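Local coordinates for arginine 3rd transport system periplasmic binding protein (Legionella pneumophila subsp. pneumophila str. Philadelphia 1, PDB 3KZG) that probably binds arginine in the periplasm and delivers it to a membrane transport system, at residues Met88-Ser92 against Ile187-Tyr193; Gln93-Val98 against Lys178-Gly184; Lys111-Val115 against Gln151-Leu156. All blocks are in the same frame, centred on the assembly; numbering follows the deposited sequence.

Read from the N terminus, the chain first builds most of one lobe and then passes at 88-92 into the other. It runs straight on as strand 91-97, so that 88-92 and 93-98 are successive parts of one path whose partners, 187-193 and 178-184, come back in reverse order. Contact 1 therefore closes the widest loop, contact 2 a slightly smaller one within it, and contact 3, joining 111-115 to 151-156, the smallest, within both; none cross. Contacts 2 and 3 bind neighbouring strands of one mixed sheet, linked by probable hydrogen bonds from Ile95 N to Ser155 O and between Thr96 OG1 and Asp153 O; contact 1 continues the 91-97/180-188 pairing into the passages between the lobes.

Contact 1: Met88-Ser92 against Ile187-Tyr193; sequences MESNS and ISIGEGY
Ser92 and Ile187 make an antiparallel hydrogen-bonded pair, with Ser92 N 2.6 Å from Ile187 O and Ile187 N 2.7 Å from Ser92 O; Asn91 and Ser188 form the non-hydrogen-bonded pair beside it. Beyond them regular pairing gives way. Ile189 N still meets Ser90 O almost straight (174° at the hydrogen), but Gly190 and Glu191 swing outward before Tyr193 N returns to Met88 O at 2.9 Å. Ser90 spans this excursion: its OG, set between the backbone N and the carbonyl carbon (chi1 59°), faces into the loop, accepting from Gly192 N at 2.9 Å and donating to Ile189 O over a length too short to be trusted. Paired passages of this kind between lobes form the hinge of two-lobed periplasmic binding proteins, and these segments fit that role. The other side of the same serine serves an aromatic ring, its CB lying over one face of Tyr193, 3.8 Å from the centroid, in a CH-pi contact. Met88, a selenomethionine, runs extended alongside that ring, its CG in the ring plane 3.9 Å from Tyr193 CD2 and its selenium at the edge, a Met-aromatic contact. Phe16 meets Tyr193 edge-to-face. Ser92 OG, hydrogen-bonded to Gln124, touches Ile187 CB at 3.3 Å.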
loop_
_atom_site.group_PDB
_atom_site.type_symbol
_atom_site.label_atom_id
_atom_site.label_comp_id
_atom_site.label_asym_id
_atom_site.label_seq_id
_atom_site.Cartn_x
_atom_site.Cartn_y
_atom_site.Cartn_z
HETATM N N MSE A 88 19.673 7.737 -1.224
HETATM C CA MSE A 88 19.670 7.099 0.083
HETATM C C MSE A 88 20.216 8.057 1.138
HETATM O O MSE A 88 21.114 8.860 0.858
HETATM C CB MSE A 88 20.535 5.832 0.016
HETATM C CG MSE A 88 20.645 5.033 1.298
HETATM SE SE MSE A 88 21.566 3.342 1.000
HETATM C CE MSE A 88 21.579 2.686 2.830
ATOM N N GLU A 89 19.660 7.994 2.342
ATOM C CA GLU A 89 20.132 8.852 3.423
ATOM C C GLU A 89 21.534 8.392 3.821
ATOM O O GLU A 89 21.808 7.198 3.845
ATOM C CB GLU A 89 19.200 8.755 4.633
ATOM C CG GLU A 89 19.579 9.675 5.777
ATOM C CD GLU A 89 18.593 9.615 6.936
ATOM O OE1 GLU A 89 18.576 8.602 7.667
ATOM O OE2 GLU A 89 17.832 10.588 7.107
ATOM N N SER A 90 22.421 9.335 4.124
ATOM C CA SER A 90 23.785 8.980 4.507
ATOM C C SER A 90 24.019 9.131 6.006
ATOM O O SER A 90 23.839 10.210 6.572
ATOM C CB SER A 90 24.804 9.832 3.731
ATOM O OG SER A 90 24.615 11.220 3.954
ATOM N N ASN A 91 24.405 8.031 6.646
ATOM C CA ASN A 91 24.686 8.038 8.078
ATOM C C ASN A 91 26.000 7.314 8.336
ATOM O O ASN A 91 26.318 6.350 7.651
ATOM C CB ASN A 91 23.585 7.321 8.869
ATOM C CG ASN A 91 22.218 7.927 8.656
ATOM O OD1 ASN A 91 21.450 7.473 7.812
ATOM N ND2 ASN A 91 21.910 8.962 9.420
ATOM N N SER A 92 26.756 7.786 9.319
ATOM C CA SER A 92 28.016 7.146 9.679
ATOM C C SER A 92 27.746 6.292 10.916
ATOM O O SER A 92 26.687 6.415 11.545
ATOM C CB SER A 92 29.094 8.194 9.977
ATOM O OG SER A 92 28.797 8.948 11.132
ATOM N N ILE A 187 25.024 8.088 12.894
ATOM C CA ILE A 187 25.159 9.541 12.880
ATOM C C ILE A 187 24.862 10.149 11.513
ATOM O O ILE A 187 25.430 9.735 10.501
ATOM C CB ILE A 187 26.589 9.971 13.288
ATOM C CG1 ILE A 187 27.015 9.251 14.573
ATOM C CG2 ILE A 187 26.646 11.480 13.474
ATOM C CD1 ILE A 187 26.127 9.520 15.764
ATOM N N SER A 188 23.983 11.144 11.484
ATOM C CA SER A 188 23.648 11.792 10.225
ATOM C C SER A 188 24.868 12.565 9.736
ATOM O O SER A 188 25.467 13.330 10.485
ATOM C CB SER A 188 22.472 12.755 10.409
ATOM O OG SER A 188 22.070 13.299 9.161
ATOM N N ILE A 189 25.245 12.354 8.484
ATOM C CA ILE A 189 26.391 13.062 7.938
ATOM C C ILE A 189 26.177 13.325 6.454
ATOM O O ILE A 189 25.813 12.426 5.697
ATOM C CB ILE A 189 27.695 12.259 8.133
ATOM C CG1 ILE A 189 28.877 13.047 7.554
ATOM C CG2 ILE A 189 27.560 10.888 7.482
ATOM C CD1 ILE A 189 30.205 12.340 7.664
ATOM N N GLY A 190 26.393 14.568 6.045
ATOM C CA GLY A 190 26.212 14.912 4.649
ATOM C C GLY A 190 24.746 14.984 4.265
ATOM O O GLY A 190 23.865 14.928 5.122
ATOM N N GLU A 191 24.482 15.090 2.970
ATOM C CA GLU A 191 23.111 15.200 2.491
ATOM C C GLU A 191 22.643 14.015 1.651
ATOM O O GLU A 191 21.818 14.175 0.749
ATOM C CB GLU A 191 22.957 16.505 1.699
ATOM C CG GLU A 191 23.421 17.730 2.471
ATOM C CD GLU A 191 23.195 19.034 1.722
ATOM O OE1 GLU A 191 22.039 19.312 1.341
ATOM O OE2 GLU A 191 24.175 19.784 1.520
ATOM N N GLY A 192 23.170 12.829 1.952
ATOM C CA GLY A 192 22.763 11.635 1.231
ATOM C C GLY A 192 23.762 11.090 0.230
ATOM O O GLY A 192 24.635 11.815 -0.229
ATOM N N TYR A 193 23.635 9.804 -0.096
ATOM C CA TYR A 193 24.513 9.168 -1.070
ATOM C C TYR A 193 23.951 9.523 -2.432
ATOM O O TYR A 193 22.740 9.460 -2.653
ATOM C CB TYR A 193 24.545 7.641 -0.891
ATOM C CG TYR A 193 25.096 7.176 0.446
ATOM C CD1 TYR A 193 26.344 7.604 0.893
ATOM C CD2 TYR A 193 24.361 6.312 1.266
ATOM C CE1 TYR A 193 26.849 7.191 2.128
ATOM C CE2 TYR A 193 24.858 5.890 2.502
ATOM C CZ TYR A 193 26.103 6.337 2.926
ATOM O OH TYR A 193 26.597 5.941 4.148
#

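Contact 2: Gln93-Val98 against Lys178-Gly184; sequences QYITTV and KKYKLIG
Thr96 and Lys181 form the central antiparallel hydrogen-bonded pair of two strands whose directions differ by 144°, with Lys181 N 2.9 Å from Thr96 O and Thr96 N 3.1 Å from Lys181 O. Toward one end Val98 N continues the ladder to Lys179 O; toward the other, Ile183 N bonds to Tyr94 O, while a water accepts from Tyr94 N and donates to Ile183 O. Gln93 reinforces this watered end. Bent at chi2 (72°), its side chain curls back so that NE2 donates in its amide plane to Gly184 O at 3.1 Å and to Tyr94 O at 3.0 Å. Tyr94 O is thus gripped from opposite faces, by Gln93 NE2 and Ile183 N. Ile95 lays its CD1 against Tyr180 CB at 3.6 Å, the tyrosine OH being bonded to Glu169. On the other face, Thr96 CG2 touches both Lys181 CE and Ile183 CD1 at 3.7 Å; the extended lysine carries its NZ on to Ser100 O. The sheet order 133-137, 112-116, 154-158, 91-97, 180-188, its last strand outermost in this chain and 91-97, entering from the other lobe, antiparallel to both neighbours, matches the type II periplasmic binding protein fold.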
loop_
_atom_site.group_PDB
_atom_site.type_symbol
_atom_site.label_atom_id
_atom_site.label_comp_id
_atom_site.label_asym_id
_atom_site.label_seq_id
_atom_site.Cartn_x
_atom_site.Cartn_y
_atom_site.Cartn_z
ATOM N N GLN A 93 28.694 5.429 11.268
ATOM C CA GLN A 93 28.527 4.549 12.421
ATOM C C GLN A 93 29.863 4.101 12.999
ATOM O O GLN A 93 30.761 3.700 12.260
ATOM C CB GLN A 93 27.711 3.317 12.006
ATOM C CG GLN A 93 27.606 2.213 13.067
ATOM C CD GLN A 93 26.712 2.593 14.237
ATOM O OE1 GLN A 93 25.529 2.867 14.060
ATOM N NE2 GLN A 93 27.279 2.607 15.439
ATOM N N TYR A 94 29.999 4.179 14.318
ATOM C CA TYR A 94 31.229 3.739 14.967
ATOM C C TYR A 94 31.129 2.233 15.194
ATOM O O TYR A 94 30.096 1.728 15.649
ATOM C CB TYR A 94 31.440 4.459 16.306
ATOM C CG TYR A 94 32.030 5.850 16.179
ATOM C CD1 TYR A 94 33.390 6.035 15.913
ATOM C CD2 TYR A 94 31.227 6.985 16.317
ATOM C CE1 TYR A 94 33.936 7.314 15.790
ATOM C CE2 TYR A 94 31.761 8.267 16.198
ATOM C CZ TYR A 94 33.116 8.425 15.933
ATOM O OH TYR A 94 33.648 9.697 15.816
ATOM N N ILE A 95 32.198 1.523 14.852
ATOM C CA ILE A 95 32.258 0.077 15.011
ATOM C C ILE A 95 33.615 -0.297 15.601
ATOM O O ILE A 95 34.614 0.369 15.340
ATOM C CB ILE A 95 32.054 -0.635 13.653
ATOM C CG1 ILE A 95 32.061 -2.152 13.847
ATOM C CG2 ILE A 95 33.142 -0.207 12.662
ATOM C CD1 ILE A 95 31.674 -2.920 12.609
ATOM N N THR A 96 33.643 -1.344 16.418
ATOM C CA THR A 96 34.886 -1.803 17.039
ATOM C C THR A 96 34.783 -3.312 17.256
ATOM O O THR A 96 33.751 -3.908 16.963
ATOM C CB THR A 96 35.131 -1.093 18.393
ATOM O OG1 THR A 96 36.459 -1.380 18.852
ATOM C CG2 THR A 96 34.127 -1.558 19.441
ATOM N N THR A 97 35.847 -3.935 17.751
ATOM C CA THR A 97 35.818 -5.376 17.986
ATOM C C THR A 97 35.093 -5.685 19.288
ATOM O O THR A 97 35.173 -4.918 20.240
ATOM C CB THR A 97 37.241 -5.968 18.039
ATOM O OG1 THR A 97 38.014 -5.274 19.026
ATOM C CG2 THR A 97 37.917 -5.842 16.681
ATOM N N VAL A 98 34.388 -6.812 19.318
ATOM C CA VAL A 98 33.623 -7.227 20.496
ATOM C C VAL A 98 34.441 -7.291 21.782
ATOM O O VAL A 98 33.913 -7.074 22.872
ATOM C CB VAL A 98 32.970 -8.604 20.277
ATOM C CG1 VAL A 98 32.035 -8.545 19.088
ATOM C CG2 VAL A 98 34.041 -9.662 20.066
ATOM N N LYS A 178 29.812 -12.871 17.513
ATOM C CA LYS A 178 30.233 -11.792 16.632
ATOM C C LYS A 178 31.666 -11.335 16.877
ATOM O O LYS A 178 32.215 -11.524 17.961
ATOM C CB LYS A 178 29.290 -10.595 16.785
ATOM C CG LYS A 178 27.858 -10.880 16.380
ATOM C CD LYS A 178 26.992 -9.635 16.486
ATOM C CE LYS A 178 25.567 -9.928 16.052
ATOM N NZ LYS A 178 24.686 -8.731 16.143
ATOM N N LYS A 179 32.263 -10.731 15.853
ATOM C CA LYS A 179 33.620 -10.208 15.945
ATOM C C LYS A 179 33.551 -8.703 16.171
ATOM O O LYS A 179 34.458 -8.108 16.761
ATOM C CB LYS A 179 34.400 -10.485 14.656
ATOM C CG LYS A 179 35.761 -9.784 14.599
ATOM C CD LYS A 179 36.469 -10.012 13.273
ATOM C CE LYS A 179 37.814 -9.283 13.227
ATOM N NZ LYS A 179 38.564 -9.559 11.961
ATOM N N TYR A 180 32.460 -8.098 15.710
ATOM C CA TYR A 180 32.263 -6.657 15.840
ATOM C C TYR A 180 31.051 -6.277 16.685
ATOM O O TYR A 180 30.174 -7.100 16.953
ATOM C CB TYR A 180 32.091 -6.028 14.450
ATOM C CG TYR A 180 33.231 -6.289 13.498
ATOM C CD1 TYR A 180 34.480 -5.690 13.688
ATOM C CD2 TYR A 180 33.068 -7.142 12.407
ATOM C CE1 TYR A 180 35.538 -5.937 12.811
ATOM C CE2 TYR A 180 34.114 -7.397 11.528
ATOM C CZ TYR A 180 35.346 -6.791 11.734
ATOM O OH TYR A 180 36.379 -7.034 10.851
ATOM N N LYS A 181 31.023 -5.013 17.097
ATOM C CA LYS A 181 29.916 -4.449 17.859
ATOM C C LYS A 181 29.851 -2.958 17.518
ATOM O O LYS A 181 30.885 -2.306 17.331
ATOM C CB LYS A 181 30.099 -4.643 19.375
ATOM C CG LYS A 181 31.277 -3.910 19.994
ATOM C CD LYS A 181 31.224 -4.003 21.516
ATOM C CE LYS A 181 32.460 -3.407 22.162
ATOM N NZ LYS A 181 32.427 -3.538 23.647
ATOM N N LEU A 182 28.636 -2.430 17.421
ATOM C CA LEU A 182 28.434 -1.025 17.092
ATOM C C LEU A 182 28.477 -0.172 18.351
ATOM O O LEU A 182 28.003 -0.581 19.413
ATOM C CB LEU A 182 27.086 -0.835 16.392
ATOM C CG LEU A 182 26.735 -1.777 15.239
ATOM C CD1 LEU A 182 25.420 -1.331 14.613
ATOM C CD2 LEU A 182 27.848 -1.785 14.199
ATOM N N ILE A 183 29.041 1.023 18.225
ATOM C CA ILE A 183 29.156 1.942 19.348
ATOM C C ILE A 183 28.291 3.175 19.091
ATOM O O ILE A 183 28.538 3.926 18.144
ATOM C CB ILE A 183 30.624 2.378 19.543
ATOM C CG1 ILE A 183 31.522 1.138 19.648
ATOM C CG2 ILE A 183 30.754 3.238 20.796
ATOM C CD1 ILE A 183 31.163 0.204 20.795
ATOM N N GLY A 184 27.278 3.371 19.932
ATOM C CA GLY A 184 26.384 4.508 19.776
ATOM C C GLY A 184 25.429 4.304 18.617
ATOM O O GLY A 184 25.519 3.300 17.915
HETATM O O HOH W 1 27.990 5.695 15.944
#

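Contact 3: Lys111-Val115 against Gln151-Leu156; sequences KKIGV and QVDASL
Asp153 lays its carboxylate against the root of Lys111, with OD2 3.3 Å from Lys111 CB and the two side chains crossing at about a right angle. What holds it there is the next peptide: Lys112 N donates to Asp153 OD2 at 2.6 Å, nearly straight (171° at the hydrogen). The oxygen is met on its anti side, 23° out of the carboxylate plane. The aspartate CG stands beside its own backbone N (chi1 -56°), which brings the carboxylate round to Lys112 N while Asp153 N itself donates to Lys112 O at 2.9 Å. Side chain and backbone of one residue thus clasp both backbone polar atoms of Lys112, just where the strands begin to pair; Ala154 N adds a weak bond to the same carbonyl. The ammonium group of Lys111 stays away from OD2, so any attraction between the charges is probably modest.

From here the segments run as parallel strands, Ile113 pairing with Ala154 and Gly114 with Ser155. Gly114 straddles Ser155, its N donating to Ala154 O at 2.8 Å and its O accepting from Leu156 N at 3.1 Å. These strands, 112-116 and 154-158, are neighbours in the mixed sheet, with strand 133-137 lying parallel on the far side of the first; with helix 121-127 between 112-116 and 133-137 in sequence, the three form the beta-alpha-beta core of the alpha/beta lobe of a type II periplasmic binding protein. Val152 brings CG1 to Gly114 N at 3.9 Å and reaches on to Ile135 and Tyr137 of that third strand. On the face bearing Ile113 and Ala154, Ile113 CD1 meets Ala154 CB, and Ile113 CG2 meets Leu156 CB at 4.2 Å. Helix 121-127 packs over Ile113 and Leu156 through Val125, and Tyr94 of strand 91-97 touches both.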
loop_
_atom_site.group_PDB
_atom_site.type_symbol
_atom_site.label_atom_id
_atom_site.label_comp_id
_atom_site.label_asym_id
_atom_site.label_seq_id
_atom_site.Cartn_x
_atom_site.Cartn_y
_atom_site.Cartn_z
ATOM N N LYS A 111 40.497 8.042 21.989
ATOM C CA LYS A 111 40.803 6.870 21.172
ATOM C C LYS A 111 41.295 7.193 19.766
ATOM O O LYS A 111 41.078 8.296 19.251
ATOM C CB LYS A 111 39.572 5.965 21.068
ATOM C CG LYS A 111 38.899 5.660 22.391
ATOM C CD LYS A 111 39.876 5.102 23.412
ATOM C CE LYS A 111 39.184 4.867 24.747
ATOM N NZ LYS A 111 40.170 4.608 25.828
ATOM N N LYS A 112 41.967 6.221 19.156
ATOM C CA LYS A 112 42.473 6.364 17.796
ATOM C C LYS A 112 41.375 5.797 16.900
ATOM O O LYS A 112 40.940 4.657 17.089
ATOM C CB LYS A 112 43.760 5.557 17.619
ATOM C CG LYS A 112 44.834 5.864 18.649
ATOM C CD LYS A 112 46.026 4.924 18.499
ATOM C CE LYS A 112 46.749 5.159 17.187
ATOM N NZ LYS A 112 47.369 6.512 17.148
ATOM N N ILE A 113 40.933 6.593 15.930
ATOM C CA ILE A 113 39.855 6.188 15.036
ATOM C C ILE A 113 40.290 5.983 13.590
ATOM O O ILE A 113 40.928 6.850 12.997
ATOM C CB ILE A 113 38.716 7.240 15.026
ATOM C CG1 ILE A 113 38.368 7.670 16.459
ATOM C CG2 ILE A 113 37.498 6.673 14.318
ATOM C CD1 ILE A 113 37.828 6.554 17.340
ATOM N N GLY A 114 39.927 4.838 13.022
ATOM C CA GLY A 114 40.264 4.564 11.638
ATOM C C GLY A 114 39.201 5.157 10.733
ATOM O O GLY A 114 38.017 5.161 11.076
ATOM N N VAL A 115 39.615 5.663 9.577
ATOM C CA VAL A 115 38.691 6.264 8.623
ATOM C C VAL A 115 39.136 5.968 7.193
ATOM O O VAL A 115 40.328 5.812 6.932
ATOM C CB VAL A 115 38.605 7.799 8.842
ATOM C CG1 VAL A 115 38.110 8.486 7.592
ATOM C CG2 VAL A 115 37.671 8.104 10.013
ATOM N N GLN A 151 45.426 -1.574 15.787
ATOM C CA GLN A 151 46.224 -0.432 15.345
ATOM C C GLN A 151 45.393 0.834 15.587
ATOM O O GLN A 151 45.928 1.933 15.719
ATOM C CB GLN A 151 46.570 -0.565 13.861
ATOM C CG GLN A 151 47.275 -1.870 13.490
ATOM C CD GLN A 151 48.689 -1.986 14.048
ATOM O OE1 GLN A 151 48.896 -2.016 15.261
ATOM N NE2 GLN A 151 49.669 -2.060 13.155
ATOM N N VAL A 152 44.075 0.657 15.611
ATOM C CA VAL A 152 43.131 1.728 15.908
ATOM C C VAL A 152 42.152 1.106 16.905
ATOM O O VAL A 152 41.962 -0.115 16.915
ATOM C CB VAL A 152 42.353 2.232 14.650
ATOM C CG1 VAL A 152 43.293 3.002 13.725
ATOM C CG2 VAL A 152 41.709 1.071 13.915
ATOM N N ASP A 153 41.551 1.937 17.747
ATOM C CA ASP A 153 40.607 1.471 18.751
ATOM C C ASP A 153 39.222 1.222 18.171
ATOM O O ASP A 153 38.455 0.403 18.678
ATOM C CB ASP A 153 40.498 2.499 19.876
ATOM C CG ASP A 153 41.834 2.817 20.505
ATOM O OD1 ASP A 153 42.531 1.874 20.926
ATOM O OD2 ASP A 153 42.185 4.012 20.584
ATOM N N ALA A 154 38.900 1.945 17.108
ATOM C CA ALA A 154 37.601 1.818 16.469
ATOM C C ALA A 154 37.664 2.436 15.082
ATOM O O ALA A 154 38.668 3.039 14.699
ATOM C CB ALA A 154 36.537 2.524 17.302
ATOM N N SER A 155 36.572 2.293 14.348
ATOM C CA SER A 155 36.469 2.811 12.997
ATOM C C SER A 155 35.117 3.491 12.770
ATOM O O SER A 155 34.093 3.040 13.285
ATOM C CB SER A 155 36.649 1.657 12.004
ATOM O OG SER A 155 36.353 2.061 10.681
ATOM N N LEU A 156 35.129 4.587 12.016
ATOM C CA LEU A 156 33.908 5.310 11.676
ATOM C C LEU A 156 33.753 5.097 10.176
ATOM O O LEU A 156 34.608 5.517 9.394
ATOM C CB LEU A 156 34.048 6.810 11.997
ATOM C CG LEU A 156 32.828 7.685 11.661
ATOM C CD1 LEU A 156 31.587 7.139 12.356
ATOM C CD2 LEU A 156 33.086 9.121 12.093
#